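Local coordinates for protein tyrosine--tRNA ligase, mitochondrial (PDB 5IJX) that probably attaches L-tyrosine to mitochondrial tRNA(Tyr) at the expense of ATP, the present chain comprising the class I catalytic core without the C-terminal part, at residues Ser49-Leu60 with Asp272-Thr282; Val184-Met194 with Phe248-Ala259. One frame throughout, in Å; residues are numbered along the deposited sequence.

Contact 1 (Ser49-Leu60 with Asp272-Thr282); sequences SVVGQRDALDKL and DPDLANPYGIT
Lys59 NZ forms salt bridges to two carboxylates: it lies 3.0 Å from Asp274 OD2, coming from above that carboxylate's plane, while its bridge to Asp272 OD2 is weak as a hydrogen bond. The lysine chain runs extended from the helix and then bends at chi3 (98°), which turns the ammonium group in between the two acids. Next to this network, the Tyr279 ring packs against helix 54-60. Leu57 CA sits over one face of the ring, offset toward its rim, and Leu60 CD2 comes within 3.5 Å of Tyr279 CD2. Tyr279 OH donates to Asp274 O (2.8 Å), in the carbonyl plane and on a lone pair, tying down the far end of the ring, while Leu57 and Leu60 bear on its rotation. Leu57 divides its branches, CD1 against Tyr279 CB and CD2 across Ile281 CG1. Further along, strands 49-51 and 279-282 pair antiparallel: Ser49 and Thr282 exchange two backbone bonds, as do Val51 and Gly280, and Ser49 OG donates to Thr282 OG1 (2.7 Å). Strand 49-51 is the outermost on this side of the chain's sheet. Strand 279-283 lies between it and strand 233-239, Leu57 and Ile281 pack on Val235, and Val51 faces helix 243-259.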
loop_
_atom_site.group_PDB
_atom_site.type_symbol
_atom_site.label_atom_id
_atom_site.label_comp_id
_atom_site.label_asym_id
_atom_site.label_seq_id
_atom_site.Cartn_x
_atom_site.Cartn_y
_atom_site.Cartn_z
ATOM N N SER A 49 25.894 -5.496 -16.377
ATOM C CA SER A 49 26.410 -5.704 -15.027
ATOM C C SER A 49 25.522 -6.717 -14.317
ATOM O O SER A 49 24.412 -7.024 -14.761
ATOM C CB SER A 49 26.483 -4.396 -14.232
ATOM O OG SER A 49 25.209 -4.027 -13.740
ATOM N N VAL A 50 26.037 -7.233 -13.205
ATOM C CA VAL A 50 25.323 -8.172 -12.350
ATOM C C VAL A 50 24.938 -7.453 -11.067
ATOM O O VAL A 50 25.770 -6.768 -10.459
ATOM C CB VAL A 50 26.178 -9.410 -12.035
ATOM C CG1 VAL A 50 25.489 -10.283 -10.991
ATOM C CG2 VAL A 50 26.451 -10.204 -13.302
ATOM N N VAL A 51 23.686 -7.616 -10.653
ATOM C CA VAL A 51 23.234 -7.141 -9.351
ATOM C C VAL A 51 23.364 -8.313 -8.386
ATOM O O VAL A 51 22.634 -9.305 -8.494
ATOM C CB VAL A 51 21.798 -6.607 -9.401
ATOM C CG1 VAL A 51 21.552 -5.661 -8.229
ATOM C CG2 VAL A 51 21.530 -5.895 -10.721
ATOM N N GLY A 52 24.299 -8.198 -7.448
ATOM C CA GLY A 52 24.734 -9.301 -6.615
ATOM C C GLY A 52 26.154 -9.714 -6.964
ATOM O O GLY A 52 26.794 -9.165 -7.863
ATOM N N GLN A 53 26.646 -10.706 -6.225
ATOM C CA GLN A 53 27.970 -11.249 -6.505
ATOM C C GLN A 53 27.926 -12.048 -7.804
ATOM O O GLN A 53 27.130 -12.982 -7.944
ATOM C CB GLN A 53 28.452 -12.115 -5.344
ATOM C CG GLN A 53 29.251 -11.347 -4.302
ATOM C CD GLN A 53 29.972 -12.260 -3.329
ATOM O OE1 GLN A 53 29.903 -13.484 -3.441
ATOM N NE2 GLN A 53 30.671 -11.668 -2.368
ATOM N N ARG A 54 28.784 -11.671 -8.754
ATOM C CA ARG A 54 28.749 -12.273 -10.084
ATOM C C ARG A 54 29.012 -13.774 -10.019
ATOM O O ARG A 54 28.228 -14.580 -10.540
ATOM C CB ARG A 54 29.769 -11.570 -10.984
ATOM C CG ARG A 54 29.804 -12.066 -12.418
ATOM C CD ARG A 54 30.867 -13.132 -12.615
ATOM N NE ARG A 54 30.902 -13.619 -13.991
ATOM C CZ ARG A 54 31.231 -14.858 -14.345
ATOM N NH1 ARG A 54 31.545 -15.763 -13.427
ATOM N NH2 ARG A 54 31.232 -15.199 -15.625
ATOM N N ASP A 55 30.117 -14.172 -9.383
ATOM C CA ASP A 55 30.449 -15.590 -9.302
ATOM C C ASP A 55 29.385 -16.371 -8.541
ATOM O O ASP A 55 29.155 -17.551 -8.831
ATOM C CB ASP A 55 31.815 -15.776 -8.644
ATOM C CG ASP A 55 32.948 -15.205 -9.479
ATOM O OD1 ASP A 55 34.021 -14.914 -8.911
ATOM O OD2 ASP A 55 32.761 -15.044 -10.703
ATOM N N ALA A 56 28.728 -15.737 -7.567
ATOM C CA ALA A 56 27.626 -16.395 -6.874
ATOM C C ALA A 56 26.474 -16.689 -7.827
ATOM O O ALA A 56 25.835 -17.742 -7.736
ATOM C CB ALA A 56 27.145 -15.530 -5.709
ATOM N N LEU A 57 26.193 -15.766 -8.751
ATOM C CA LEU A 57 25.119 -15.986 -9.715
ATOM C C LEU A 57 25.500 -17.065 -10.720
ATOM O O LEU A 57 24.686 -17.940 -11.039
ATOM C CB LEU A 57 24.782 -14.679 -10.432
ATOM C CG LEU A 57 23.802 -14.789 -11.604
ATOM C CD1 LEU A 57 22.502 -15.460 -11.174
ATOM C CD2 LEU A 57 23.527 -13.412 -12.196
ATOM N N ASP A 58 26.727 -17.009 -11.243
ATOM C CA ASP A 58 27.220 -18.091 -12.088
ATOM C C ASP A 58 27.041 -19.435 -11.391
ATOM O O ASP A 58 26.560 -20.407 -11.986
ATOM C CB ASP A 58 28.692 -17.848 -12.430
ATOM C CG ASP A 58 29.125 -18.563 -13.692
ATOM O OD1 ASP A 58 28.248 -19.050 -14.438
ATOM O OD2 ASP A 58 30.346 -18.628 -13.948
ATOM N N LYS A 59 27.414 -19.494 -10.110
ATOM C CA LYS A 59 27.238 -20.709 -9.322
ATOM C C LYS A 59 25.773 -21.125 -9.273
ATOM O O LYS A 59 25.440 -22.296 -9.486
ATOM C CB LYS A 59 27.784 -20.480 -7.912
ATOM C CG LYS A 59 27.818 -21.715 -7.029
ATOM C CD LYS A 59 28.512 -21.410 -5.704
ATOM C CE LYS A 59 27.514 -21.127 -4.600
ATOM N NZ LYS A 59 28.143 -20.450 -3.428
ATOM N N LEU A 60 24.883 -20.174 -8.983
ATOM C CA LEU A 60 23.458 -20.476 -8.910
ATOM C C LEU A 60 22.969 -21.109 -10.205
ATOM O O LEU A 60 22.398 -22.206 -10.203
ATOM C CB LEU A 60 22.672 -19.199 -8.609
ATOM C CG LEU A 60 21.145 -19.323 -8.666
ATOM C CD1 LEU A 60 20.628 -20.166 -7.510
ATOM C CD2 LEU A 60 20.499 -17.952 -8.665
ATOM N N ASP A 272 23.276 -23.606 1.396
ATOM C CA ASP A 272 24.110 -22.553 0.829
ATOM C C ASP A 272 23.257 -21.328 0.520
ATOM O O ASP A 272 22.379 -21.402 -0.346
ATOM C CB ASP A 272 24.798 -23.039 -0.437
ATOM C CG ASP A 272 25.685 -21.978 -1.058
ATOM O OD1 ASP A 272 26.096 -21.048 -0.332
ATOM O OD2 ASP A 272 25.971 -22.076 -2.269
ATOM N N PRO A 273 23.482 -20.189 1.184
ATOM C CA PRO A 273 22.628 -19.019 0.918
ATOM C C PRO A 273 22.675 -18.557 -0.525
ATOM O O PRO A 273 21.660 -18.080 -1.047
ATOM C CB PRO A 273 23.185 -17.948 1.869
ATOM C CG PRO A 273 23.987 -18.691 2.883
ATOM C CD PRO A 273 24.526 -19.890 2.179
ATOM N N ASP A 274 23.827 -18.683 -1.190
ATOM C CA ASP A 274 23.939 -18.252 -2.578
ATOM C C ASP A 274 22.942 -18.960 -3.486
ATOM O O ASP A 274 22.619 -18.437 -4.559
ATOM C CB ASP A 274 25.363 -18.490 -3.083
ATOM C CG ASP A 274 26.380 -17.597 -2.401
ATOM O OD1 ASP A 274 26.019 -16.943 -1.399
ATOM O OD2 ASP A 274 27.540 -17.553 -2.860
ATOM N N LEU A 275 22.450 -20.132 -3.087
ATOM C CA LEU A 275 21.473 -20.868 -3.877
ATOM C C LEU A 275 20.036 -20.479 -3.561
ATOM O O LEU A 275 19.123 -20.908 -4.276
ATOM C CB LEU A 275 21.653 -22.375 -3.658
ATOM C CG LEU A 275 23.005 -22.954 -4.082
ATOM C CD1 LEU A 275 23.085 -24.431 -3.733
ATOM C CD2 LEU A 275 23.244 -22.745 -5.568
ATOM N N ALA A 276 19.813 -19.682 -2.516
ATOM C CA ALA A 276 18.477 -19.267 -2.119
ATOM C C ALA A 276 18.202 -17.789 -2.356
ATOM O O ALA A 276 17.062 -17.354 -2.165
ATOM C CB ALA A 276 18.249 -19.580 -0.632
ATOM N N ASN A 277 19.202 -17.010 -2.773
ATOM C CA ASN A 277 19.080 -15.562 -2.821
ATOM C C ASN A 277 18.649 -15.086 -4.200
ATOM O O ASN A 277 18.787 -15.801 -5.196
ATOM C CB ASN A 277 20.411 -14.912 -2.453
ATOM C CG ASN A 277 20.641 -14.856 -0.959
ATOM O OD1 ASN A 277 19.849 -15.380 -0.177
ATOM N ND2 ASN A 277 21.732 -14.219 -0.552
ATOM N N PRO A 278 18.122 -13.868 -4.284
ATOM C CA PRO A 278 17.796 -13.280 -5.584
ATOM C C PRO A 278 18.988 -12.571 -6.207
ATOM O O PRO A 278 19.883 -12.073 -5.523
ATOM C CB PRO A 278 16.684 -12.283 -5.228
ATOM C CG PRO A 278 17.059 -11.821 -3.858
ATOM C CD PRO A 278 17.657 -13.024 -3.170
ATOM N N TYR A 279 18.983 -12.532 -7.539
ATOM C CA TYR A 279 20.051 -11.898 -8.298
ATOM C C TYR A 279 19.453 -11.089 -9.445
ATOM O O TYR A 279 18.277 -11.231 -9.799
ATOM C CB TYR A 279 21.042 -12.932 -8.846
ATOM C CG TYR A 279 21.769 -13.730 -7.782
ATOM C CD1 TYR A 279 23.027 -13.345 -7.335
ATOM C CD2 TYR A 279 21.199 -14.870 -7.232
ATOM C CE1 TYR A 279 23.695 -14.074 -6.366
ATOM C CE2 TYR A 279 21.860 -15.604 -6.263
ATOM C CZ TYR A 279 23.107 -15.201 -5.835
ATOM O OH TYR A 279 23.766 -15.930 -4.871
ATOM N N GLY A 280 20.291 -10.237 -10.036
ATOM C CA GLY A 280 19.856 -9.407 -11.138
ATOM C C GLY A 280 20.887 -9.376 -12.248
ATOM O O GLY A 280 22.078 -9.613 -12.031
ATOM N N ILE A 281 20.402 -9.072 -13.452
ATOM C CA ILE A 281 21.252 -8.848 -14.615
ATOM C C ILE A 281 20.745 -7.615 -15.349
ATOM O O ILE A 281 19.541 -7.479 -15.595
ATOM C CB ILE A 281 21.281 -10.064 -15.562
ATOM C CG1 ILE A 281 21.747 -11.314 -14.810
ATOM C CG2 ILE A 281 22.210 -9.787 -16.746
ATOM C CD1 ILE A 281 21.667 -12.587 -15.627
ATOM N N THR A 282 21.667 -6.720 -15.699
ATOM C CA THR A 282 21.357 -5.521 -16.465
ATOM C C THR A 282 22.106 -5.578 -17.787
ATOM O O THR A 282 23.312 -5.864 -17.814
ATOM C CB THR A 282 21.734 -4.246 -15.703
ATOM O OG1 THR A 282 23.127 -4.277 -15.368
ATOM C CG2 THR A 282 20.900 -4.108 -14.435
#

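Contact 2 (Val184-Met194 with Phe248-Ala259); sequences VLGTSLRLGPM and FGMDAIKGILKA
Met194, a selenomethionine here, meets Phe248 at the ring edge. The two side chains cross at about a right angle, with Met194 CG in the ring plane, 3.7 Å from Phe248 CE1. The bend at chi3 (76°) folds the chain end back: SE stays near the edge, while CE rises out of the ring plane, still close to CE1 and CZ of Phe248. The selenium is 5.0 Å from the ring centroid and 79° off the normal, an edge-on Met-aromatic contact. Leu189 likewise crosses Phe248 nearly at right angles, and both its methyls approach Phe248 CZ obliquely from one side of the ring, CD2 at 3.9 Å. Phe248 itself, CG anti to the backbone N (chi1 -179°), extends from its helix to meet both residues.

One turn on, Leu185 CD1 touches Ala252 CB at 3.8 Å and also reaches Ile256 CD1, the leucine and isoleucine side chains again being roughly perpendicular. Val184 CG1 lies obliquely against Ile256, 3.9 Å from its CD1. Ser188 points at Gly255, where the backbones approach to 5.9 Å between CA atoms.

Leu189 and Met194 also pack on Ile212 of the second subunit, while Leu185 and Met194 touch helix 217-229. This is apolar packing of a helix end, a connecting turn and the next helix against helix 243-259, with segment 184-194 itself in the dimer interface of a class I tyrosyl-tRNA synthetase core.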
loop_
_atom_site.group_PDB
_atom_site.type_symbol
_atom_site.label_atom_id
_atom_site.label_comp_id
_atom_site.label_asym_id
_atom_site.label_seq_id
_atom_site.Cartn_x
_atom_site.Cartn_y
_atom_site.Cartn_z
ATOM N N VAL A 184 4.374 -7.877 5.589
ATOM C CA VAL A 184 5.475 -8.725 5.145
ATOM C C VAL A 184 6.667 -7.880 4.704
ATOM O O VAL A 184 7.813 -8.156 5.080
ATOM C CB VAL A 184 4.998 -9.658 4.017
ATOM C CG1 VAL A 184 6.164 -10.426 3.419
ATOM C CG2 VAL A 184 3.934 -10.618 4.542
ATOM N N LEU A 185 6.422 -6.855 3.890
ATOM C CA LEU A 185 7.491 -6.059 3.291
ATOM C C LEU A 185 7.618 -4.661 3.872
ATOM O O LEU A 185 8.736 -4.191 4.091
ATOM C CB LEU A 185 7.277 -5.950 1.777
ATOM C CG LEU A 185 8.324 -5.139 1.007
ATOM C CD1 LEU A 185 9.720 -5.706 1.210
ATOM C CD2 LEU A 185 7.974 -5.110 -0.467
ATOM N N GLY A 186 6.499 -3.978 4.121
ATOM C CA GLY A 186 6.571 -2.612 4.618
ATOM C C GLY A 186 7.374 -2.488 5.899
ATOM O O GLY A 186 8.104 -1.513 6.093
ATOM N N THR A 187 7.248 -3.471 6.794
ATOM C CA THR A 187 7.954 -3.413 8.068
ATOM C C THR A 187 9.456 -3.615 7.913
ATOM O O THR A 187 10.214 -3.233 8.812
ATOM C CB THR A 187 7.391 -4.459 9.030
ATOM O OG1 THR A 187 7.508 -5.763 8.448
ATOM C CG2 THR A 187 5.933 -4.175 9.327
ATOM N N SER A 188 9.902 -4.203 6.802
ATOM C CA SER A 188 11.326 -4.412 6.555
ATOM C C SER A 188 11.976 -3.212 5.881
ATOM O O SER A 188 13.108 -2.848 6.218
ATOM C CB SER A 188 11.537 -5.656 5.686
ATOM O OG SER A 188 10.992 -6.809 6.302
ATOM N N LEU A 189 11.286 -2.595 4.926
ATOM C CA LEU A 189 11.837 -1.441 4.233
ATOM C C LEU A 189 12.034 -0.283 5.203
ATOM O O LEU A 189 11.208 -0.046 6.088
ATOM C CB LEU A 189 10.909 -1.024 3.096
ATOM C CG LEU A 189 10.640 -2.109 2.057
ATOM C CD1 LEU A 189 9.576 -1.651 1.073
ATOM C CD2 LEU A 189 11.924 -2.473 1.332
ATOM N N ARG A 190 13.140 0.437 5.033
ATOM C CA ARG A 190 13.442 1.617 5.829
ATOM C C ARG A 190 13.289 2.864 4.967
ATOM O O ARG A 190 13.672 2.870 3.793
ATOM C CB ARG A 190 14.858 1.549 6.405
ATOM C CG ARG A 190 15.163 0.258 7.155
ATOM C CD ARG A 190 14.216 0.032 8.327
ATOM N NE ARG A 190 14.301 1.101 9.319
ATOM C CZ ARG A 190 13.581 1.146 10.437
ATOM N NH1 ARG A 190 12.712 0.182 10.717
ATOM N NH2 ARG A 190 13.728 2.159 11.279
ATOM N N LEU A 191 12.736 3.921 5.561
ATOM C CA LEU A 191 12.393 5.111 4.791
ATOM C C LEU A 191 13.640 5.833 4.293
ATOM O O LEU A 191 13.739 6.170 3.107
ATOM C CB LEU A 191 11.531 6.046 5.642
ATOM C CG LEU A 191 11.119 7.369 4.997
ATOM C CD1 LEU A 191 10.198 7.125 3.811
ATOM C CD2 LEU A 191 10.455 8.275 6.024
ATOM N N GLY A 192 14.601 6.081 5.184
ATOM C CA GLY A 192 15.792 6.829 4.849
ATOM C C GLY A 192 16.437 6.373 3.555
ATOM O O GLY A 192 16.600 7.147 2.602
ATOM N N PRO A 193 16.824 5.098 3.502
ATOM C CA PRO A 193 17.426 4.569 2.265
ATOM C C PRO A 193 16.627 4.886 1.012
ATOM O O PRO A 193 17.209 5.283 -0.005
ATOM C CB PRO A 193 17.487 3.061 2.536
ATOM C CG PRO A 193 17.601 2.955 4.026
ATOM C CD PRO A 193 16.805 4.100 4.586
HETATM N N MSE A 194 15.311 4.726 1.054
HETATM C CA MSE A 194 14.476 5.011 -0.107
HETATM C C MSE A 194 14.504 6.492 -0.467
HETATM O O MSE A 194 14.599 6.850 -1.642
HETATM C CB MSE A 194 13.041 4.570 0.149
HETATM C CG MSE A 194 12.869 3.073 0.140
HETATM SE SE MSE A 194 10.996 2.594 0.059
HETATM C CE MSE A 194 10.644 2.976 -1.823
ATOM N N PHE A 248 16.999 -2.844 -5.408
ATOM C CA PHE A 248 15.923 -2.656 -4.438
ATOM C C PHE A 248 15.080 -3.915 -4.291
ATOM O O PHE A 248 14.686 -4.281 -3.178
ATOM C CB PHE A 248 15.041 -1.476 -4.853
ATOM C CG PHE A 248 13.921 -1.188 -3.891
ATOM C CD1 PHE A 248 14.034 -0.167 -2.963
ATOM C CD2 PHE A 248 12.751 -1.936 -3.917
ATOM C CE1 PHE A 248 13.005 0.102 -2.076
ATOM C CE2 PHE A 248 11.720 -1.673 -3.033
ATOM C CZ PHE A 248 11.847 -0.653 -2.111
ATOM N N GLY A 249 14.766 -4.577 -5.405
ATOM C CA GLY A 249 14.024 -5.822 -5.317
ATOM C C GLY A 249 14.753 -6.858 -4.485
ATOM O O GLY A 249 14.197 -7.422 -3.539
HETATM N N MSE A 250 16.017 -7.103 -4.814
HETATM C CA MSE A 250 16.799 -8.111 -4.117
HETATM C C MSE A 250 16.812 -7.810 -2.632
HETATM O O MSE A 250 16.366 -8.622 -1.819
HETATM C CB MSE A 250 18.222 -8.157 -4.662
HETATM C CG MSE A 250 18.295 -8.550 -6.121
HETATM SE SE MSE A 250 20.067 -8.280 -6.854
HETATM C CE MSE A 250 21.118 -8.937 -5.343
ATOM N N ASP A 251 17.313 -6.622 -2.281
ATOM C CA ASP A 251 17.346 -6.228 -0.880
ATOM C C ASP A 251 15.983 -6.387 -0.225
ATOM O O ASP A 251 15.899 -6.720 0.964
ATOM C CB ASP A 251 17.828 -4.786 -0.747
ATOM C CG ASP A 251 19.281 -4.623 -1.154
ATOM O OD1 ASP A 251 19.997 -5.646 -1.221
ATOM O OD2 ASP A 251 19.711 -3.473 -1.398
ATOM N N ALA A 252 14.905 -6.170 -0.979
ATOM C CA ALA A 252 13.574 -6.362 -0.418
ATOM C C ALA A 252 13.358 -7.826 -0.058
ATOM O O ALA A 252 13.059 -8.162 1.096
ATOM C CB ALA A 252 12.509 -5.875 -1.403
ATOM N N ILE A 253 13.542 -8.719 -1.034
ATOM C CA ILE A 253 13.327 -10.143 -0.793
ATOM C C ILE A 253 14.200 -10.621 0.356
ATOM O O ILE A 253 13.725 -11.278 1.290
ATOM C CB ILE A 253 13.594 -10.951 -2.077
ATOM C CG1 ILE A 253 12.570 -10.577 -3.153
ATOM C CG2 ILE A 253 13.561 -12.453 -1.780
ATOM C CD1 ILE A 253 12.827 -11.208 -4.501
ATOM N N LYS A 254 15.496 -10.311 0.298
ATOM C CA LYS A 254 16.384 -10.665 1.397
ATOM C C LYS A 254 15.813 -10.175 2.720
ATOM O O LYS A 254 15.726 -10.935 3.693
ATOM C CB LYS A 254 17.779 -10.090 1.148
ATOM C CG LYS A 254 18.490 -10.740 -0.039
ATOM C CD LYS A 254 19.834 -10.099 -0.340
ATOM C CE LYS A 254 20.572 -10.856 -1.439
ATOM N NZ LYS A 254 21.706 -10.074 -2.015
ATOM N N GLY A 255 15.371 -8.915 2.760
ATOM C CA GLY A 255 14.798 -8.387 3.987
ATOM C C GLY A 255 13.659 -9.245 4.500
ATOM O O GLY A 255 13.528 -9.469 5.706
ATOM N N ILE A 256 12.825 -9.747 3.589
ATOM C CA ILE A 256 11.739 -10.638 3.984
ATOM C C ILE A 256 12.301 -11.914 4.597
ATOM O O ILE A 256 11.879 -12.344 5.677
ATOM C CB ILE A 256 10.833 -10.936 2.776
ATOM C CG1 ILE A 256 10.111 -9.658 2.347
ATOM C CG2 ILE A 256 9.832 -12.039 3.108
ATOM C CD1 ILE A 256 9.288 -9.807 1.085
ATOM N N LEU A 257 13.270 -12.537 3.920
ATOM C CA LEU A 257 13.821 -13.792 4.422
ATOM C C LEU A 257 14.567 -13.576 5.733
ATOM O O LEU A 257 14.440 -14.377 6.666
ATOM C CB LEU A 257 14.743 -14.420 3.379
ATOM C CG LEU A 257 14.153 -14.638 1.985
ATOM C CD1 LEU A 257 15.229 -15.171 1.053
ATOM C CD2 LEU A 257 12.964 -15.590 2.025
ATOM N N LYS A 258 15.343 -12.493 5.823
ATOM C CA LYS A 258 16.111 -12.210 7.030
ATOM C C LYS A 258 15.225 -11.933 8.237
ATOM O O LYS A 258 15.722 -11.964 9.369
ATOM C CB LYS A 258 17.039 -11.018 6.780
ATOM C CG LYS A 258 17.976 -10.703 7.934
ATOM N N ALA A 259 13.934 -11.663 8.026
ATOM C CA ALA A 259 13.003 -11.410 9.116
ATOM C C ALA A 259 12.001 -12.534 9.330
ATOM O O ALA A 259 11.403 -12.609 10.408
ATOM C CB ALA A 259 12.238 -10.102 8.869
#

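How the contacts relate
The centres of contact 1 and contact 2 are about 18 Å apart, and helix 243-259 joins them. Contact 2 uses one side of this helix, while Met250 and Lys254 on another side pack against contact 1 around Val51, Asn277, Pro278 and Gly280. Along the chain the order is 49-60, 184-194, 248-259, 272-282, so contact 2 is nested within the loop that contact 1 closes. Strand 279-283 is the next regular element after the helix. Contact 1 forms one margin of the central sheet, where strand 49-51 is outermost, and contact 2 lies farther out, at the second subunit; the side chains of Phe248 and Thr282 lie about 10 and 11 Å from the bound tyrosine.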